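Local coordinates for protein SSD1 (Saccharomyces cerevisiae S288C, PDB 7AM1) that binds mRNA untranslated regions and represses translation as a pseudonuclease, a non-enzymatic member of the RNase II family, at residues 529-539 with 703-714. Residues are numbered along the deposited sequence; the frame is centred on the assembly and turned at random.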
loop_
_atom_site.group_PDB
_atom_site.type_symbol
_atom_site.label_atom_id
_atom_site.label_comp_id
_atom_site.label_asym_id
_atom_site.label_seq_id
_atom_site.Cartn_x
_atom_site.Cartn_y
_atom_site.Cartn_z
ATOM N N ASP A 529 -3.978 -1.628 6.984
ATOM C CA ASP A 529 -3.574 -1.450 8.370
ATOM C C ASP A 529 -2.077 -1.584 8.596
ATOM O O ASP A 529 -1.531 -0.881 9.448
ATOM C CB ASP A 529 -4.277 -2.453 9.289
ATOM C CG ASP A 529 -4.032 -2.147 10.749
ATOM O OD1 ASP A 529 -4.530 -1.095 11.210
ATOM O OD2 ASP A 529 -3.327 -2.931 11.422
ATOM N N ASP A 530 -1.388 -2.427 7.834
ATOM C CA ASP A 530 -0.016 -2.778 8.166
ATOM C C ASP A 530 0.705 -3.176 6.889
ATOM O O ASP A 530 0.093 -3.355 5.834
ATOM C CB ASP A 530 -0.011 -3.909 9.205
ATOM C CG ASP A 530 1.255 -3.961 10.032
ATOM O OD1 ASP A 530 2.085 -3.035 9.945
ATOM O OD2 ASP A 530 1.414 -4.958 10.774
ATOM N N GLU A 531 2.024 -3.299 6.990
ATOM C CA GLU A 531 2.843 -3.754 5.878
ATOM C C GLU A 531 3.334 -5.174 6.127
ATOM O O GLU A 531 3.464 -5.619 7.270
ATOM C CB GLU A 531 4.049 -2.836 5.664
ATOM C CG GLU A 531 3.699 -1.364 5.485
ATOM C CD GLU A 531 3.504 -0.638 6.799
ATOM O OE1 GLU A 531 2.387 -0.127 7.030
ATOM O OE2 GLU A 531 4.464 -0.582 7.605
ATOM N N LYS A 532 3.657 -5.862 5.035
ATOM C CA LYS A 532 4.257 -7.183 5.133
ATOM C C LYS A 532 5.673 -7.064 5.681
ATOM O O LYS A 532 6.374 -6.076 5.444
ATOM C CB LYS A 532 4.309 -7.867 3.766
ATOM C CG LYS A 532 2.971 -8.299 3.203
ATOM C CD LYS A 532 3.178 -9.100 1.919
ATOM C CE LYS A 532 1.872 -9.662 1.395
ATOM N NZ LYS A 532 2.067 -10.334 0.083
ATOM N N VAL A 533 6.082 -8.085 6.432
ATOM C CA VAL A 533 7.453 -8.216 6.912
ATOM C C VAL A 533 8.216 -9.048 5.890
ATOM O O VAL A 533 9.226 -8.603 5.335
ATOM C CB VAL A 533 7.499 -8.854 8.312
ATOM C CG1 VAL A 533 8.936 -9.158 8.722
ATOM C CG2 VAL A 533 6.827 -7.942 9.330
ATOM N N LYS A 534 7.738 -10.264 5.630
ATOM C CA LYS A 534 8.216 -11.044 4.493
ATOM C C LYS A 534 7.440 -10.573 3.272
ATOM O O LYS A 534 6.222 -10.756 3.198
ATOM C CB LYS A 534 8.024 -12.539 4.729
ATOM C CG LYS A 534 8.849 -13.423 3.789
ATOM C CD LYS A 534 8.230 -13.587 2.414
ATOM C CE LYS A 534 9.231 -14.202 1.426
ATOM N NZ LYS A 534 10.156 -13.189 0.831
ATOM N N VAL A 535 8.125 -9.957 2.325
ATOM C CA VAL A 535 7.450 -9.343 1.189
ATOM C C VAL A 535 7.384 -10.334 0.036
ATOM O O VAL A 535 8.338 -11.072 -0.234
ATOM C CB VAL A 535 8.158 -8.042 0.766
ATOM C CG1 VAL A 535 7.284 -7.265 -0.195
ATOM C CG2 VAL A 535 8.489 -7.185 1.985
ATOM N N ASP A 536 6.252 -10.333 -0.658
ATOM C CA ASP A 536 6.057 -11.150 -1.842
ATOM C C ASP A 536 6.018 -10.265 -3.079
ATOM O O ASP A 536 5.661 -9.084 -3.009
ATOM C CB ASP A 536 4.756 -11.950 -1.760
ATOM C CG ASP A 536 4.607 -12.679 -0.448
ATOM O OD1 ASP A 536 5.471 -13.522 -0.140
ATOM O OD2 ASP A 536 3.634 -12.396 0.278
ATOM N N LEU A 537 6.406 -10.847 -4.213
ATOM C CA LEU A 537 6.282 -10.149 -5.486
ATOM C C LEU A 537 4.825 -9.861 -5.820
ATOM O O LEU A 537 4.543 -8.926 -6.577
ATOM C CB LEU A 537 6.940 -10.977 -6.586
ATOM C CG LEU A 537 7.637 -10.248 -7.732
ATOM C CD1 LEU A 537 8.707 -9.281 -7.225
ATOM C CD2 LEU A 537 8.235 -11.294 -8.688
ATOM N N ASN A 538 3.896 -10.630 -5.268
ATOM C CA ASN A 538 2.469 -10.436 -5.499
ATOM C C ASN A 538 1.829 -9.955 -4.203
ATOM O O ASN A 538 1.807 -10.689 -3.209
ATOM C CB ASN A 538 1.819 -11.730 -5.984
ATOM C CG ASN A 538 0.402 -11.523 -6.476
ATOM O OD1 ASN A 538 -0.235 -10.516 -6.167
ATOM N ND2 ASN A 538 -0.098 -12.476 -7.254
ATOM N N ILE A 539 1.310 -8.725 -4.216
ATOM C CA ILE A 539 0.686 -8.167 -3.023
ATOM C C ILE A 539 -0.544 -8.961 -2.604
ATOM O O ILE A 539 -1.016 -8.819 -1.471
ATOM C CB ILE A 539 0.317 -6.686 -3.245
ATOM C CG1 ILE A 539 -0.564 -6.520 -4.485
ATOM C CG2 ILE A 539 1.573 -5.844 -3.380
ATOM C CD1 ILE A 539 -1.208 -5.144 -4.586
ATOM N N LYS A 703 4.828 5.623 8.745
ATOM C CA LYS A 703 4.284 4.305 8.428
ATOM C C LYS A 703 3.718 4.268 7.014
ATOM O O LYS A 703 3.945 3.308 6.270
ATOM C CB LYS A 703 3.207 3.925 9.444
ATOM C CG LYS A 703 2.607 2.555 9.217
ATOM C CD LYS A 703 2.083 1.967 10.526
ATOM C CE LYS A 703 1.615 0.544 10.342
ATOM N NZ LYS A 703 2.759 -0.339 9.986
ATOM N N ASP A 704 3.005 5.314 6.607
ATOM C CA ASP A 704 2.507 5.336 5.238
ATOM C C ASP A 704 3.657 5.436 4.248
ATOM O O ASP A 704 3.576 4.876 3.152
ATOM C CB ASP A 704 1.510 6.478 5.073
ATOM C CG ASP A 704 0.198 6.198 5.783
ATOM O OD1 ASP A 704 -0.077 5.015 6.073
ATOM O OD2 ASP A 704 -0.549 7.149 6.070
ATOM N N CYS A 705 4.745 6.107 4.633
ATOM C CA CYS A 705 5.947 6.120 3.809
ATOM C C CYS A 705 6.560 4.728 3.695
ATOM O O CYS A 705 7.044 4.349 2.621
ATOM C CB CYS A 705 6.964 7.105 4.388
ATOM S SG CYS A 705 6.582 8.867 4.092
ATOM N N ALA A 706 6.577 3.962 4.794
ATOM C CA ALA A 706 7.116 2.604 4.740
ATOM C C ALA A 706 6.272 1.723 3.831
ATOM O O ALA A 706 6.799 0.849 3.133
ATOM C CB ALA A 706 7.192 1.997 6.143
ATOM N N TYR A 707 4.954 1.919 3.851
ATOM C CA TYR A 707 4.065 1.214 2.933
ATOM C C TYR A 707 4.373 1.581 1.487
ATOM O O TYR A 707 4.519 0.707 0.625
ATOM C CB TYR A 707 2.617 1.557 3.289
ATOM C CG TYR A 707 1.576 1.180 2.263
ATOM C CD1 TYR A 707 1.132 -0.127 2.145
ATOM C CD2 TYR A 707 1.010 2.139 1.436
ATOM C CE1 TYR A 707 0.167 -0.475 1.213
ATOM C CE2 TYR A 707 0.046 1.802 0.502
ATOM C CZ TYR A 707 -0.375 0.494 0.399
ATOM O OH TYR A 707 -1.338 0.151 -0.518
ATOM N N GLN A 708 4.485 2.878 1.202
ATOM C CA GLN A 708 4.775 3.304 -0.163
ATOM C C GLN A 708 6.110 2.746 -0.637
ATOM O O GLN A 708 6.229 2.284 -1.779
ATOM C CB GLN A 708 4.764 4.829 -0.239
ATOM C CG GLN A 708 3.390 5.427 0.038
ATOM C CD GLN A 708 3.382 6.947 0.132
ATOM O OE1 GLN A 708 2.328 7.569 0.000
ATOM N NE2 GLN A 708 4.547 7.548 0.373
ATOM N N ALA A 709 7.127 2.775 0.228
ATOM C CA ALA A 709 8.422 2.218 -0.137
ATOM C C ALA A 709 8.304 0.738 -0.470
ATOM O O ALA A 709 8.870 0.269 -1.466
ATOM C CB ALA A 709 9.423 2.432 0.999
ATOM N N GLN A 710 7.552 -0.012 0.338
ATOM C CA GLN A 710 7.431 -1.445 0.107
ATOM C C GLN A 710 6.812 -1.729 -1.256
ATOM O O GLN A 710 7.349 -2.522 -2.038
ATOM C CB GLN A 710 6.620 -2.091 1.233
ATOM C CG GLN A 710 6.211 -3.534 0.953
ATOM C CD GLN A 710 5.680 -4.239 2.189
ATOM O OE1 GLN A 710 4.536 -4.698 2.224
ATOM N NE2 GLN A 710 6.519 -4.339 3.209
ATOM N N GLU A 711 5.705 -1.058 -1.583
ATOM C CA GLU A 711 5.049 -1.321 -2.862
ATOM C C GLU A 711 5.865 -0.796 -4.038
ATOM O O GLU A 711 5.843 -1.393 -5.119
ATOM C CB GLU A 711 3.646 -0.716 -2.861
ATOM C CG GLU A 711 2.733 -1.397 -1.841
ATOM C CD GLU A 711 1.339 -1.696 -2.368
ATOM O OE1 GLU A 711 0.891 -1.006 -3.310
ATOM O OE2 GLU A 711 0.697 -2.628 -1.835
ATOM N N GLN A 712 6.564 0.325 -3.861
ATOM C CA GLN A 712 7.414 0.841 -4.928
ATOM C C GLN A 712 8.544 -0.130 -5.238
ATOM O O GLN A 712 8.917 -0.311 -6.401
ATOM C CB GLN A 712 7.960 2.210 -4.533
ATOM C CG GLN A 712 6.934 3.325 -4.687
ATOM C CD GLN A 712 7.355 4.618 -4.014
ATOM O OE1 GLN A 712 8.490 4.760 -3.557
ATOM N NE2 GLN A 712 6.430 5.566 -3.937
ATOM N N ALA A 713 9.110 -0.752 -4.203
ATOM C CA ALA A 713 10.190 -1.708 -4.412
ATOM C C ALA A 713 9.668 -3.004 -5.025
ATOM O O ALA A 713 10.327 -3.599 -5.887
ATOM C CB ALA A 713 10.909 -1.969 -3.089
ATOM N N ILE A 714 8.485 -3.456 -4.604
ATOM C CA ILE A 714 7.851 -4.588 -5.274
ATOM C C ILE A 714 7.652 -4.277 -6.750
ATOM O O ILE A 714 7.983 -5.081 -7.629
ATOM C CB ILE A 714 6.510 -4.935 -4.605
ATOM C CG1 ILE A 714 6.726 -5.494 -3.198
ATOM C CG2 ILE A 714 5.739 -5.908 -5.474
ATOM C CD1 ILE A 714 5.439 -5.587 -2.391
#
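E531 lies down on the helix with its aliphatic part first: CG sits 3.6 Å from Y707 CA, over the backbone and at the edge of the tyrosine ring. Beyond CG the chain bends (chi2 83°) and carries the carboxylate to K703, whose NZ makes weak bonds to both oxygens. The firmer bond of that ammonium goes to D530, with OD1 2.8 Å from K703 NZ and met nearly along its C-O axis. This buried charge network reaches further: R633 pairs with E531, R665 and R666 with D530.

One turn on, Q710 extends its side chain and grips the backbone of K532 on both its N-H and its carbonyl: K532 N bonds to OE1 at 3.2 Å, in the carbonyl plane and on a lone pair, while NE2 gives a shorter bond of 2.8 Å to K532 O. NE2 also bonds to F421 O. Shortened to an alanine, Q710 would lose both amide bonds, and the N-H and carbonyl of K532, with F421 O, would probably be left without these mates.

The irregular segment 529-539 of the RNB domain is part of the loop between helix 523-529 and helix 544-568; from E531 to L537 it follows helix 689-725 in nearly the same direction, then turns back so that I539 comes beside E711.

At the far end I714 meets the loop through its two branches. Its CD1 presses on V535 CG1 at 3.3 Å, tighter than usual, and lies 4.0 Å from I539 CG2. I714 CG2, anti to the backbone N, packs against a carbonyl, 3.4 Å from L537 O.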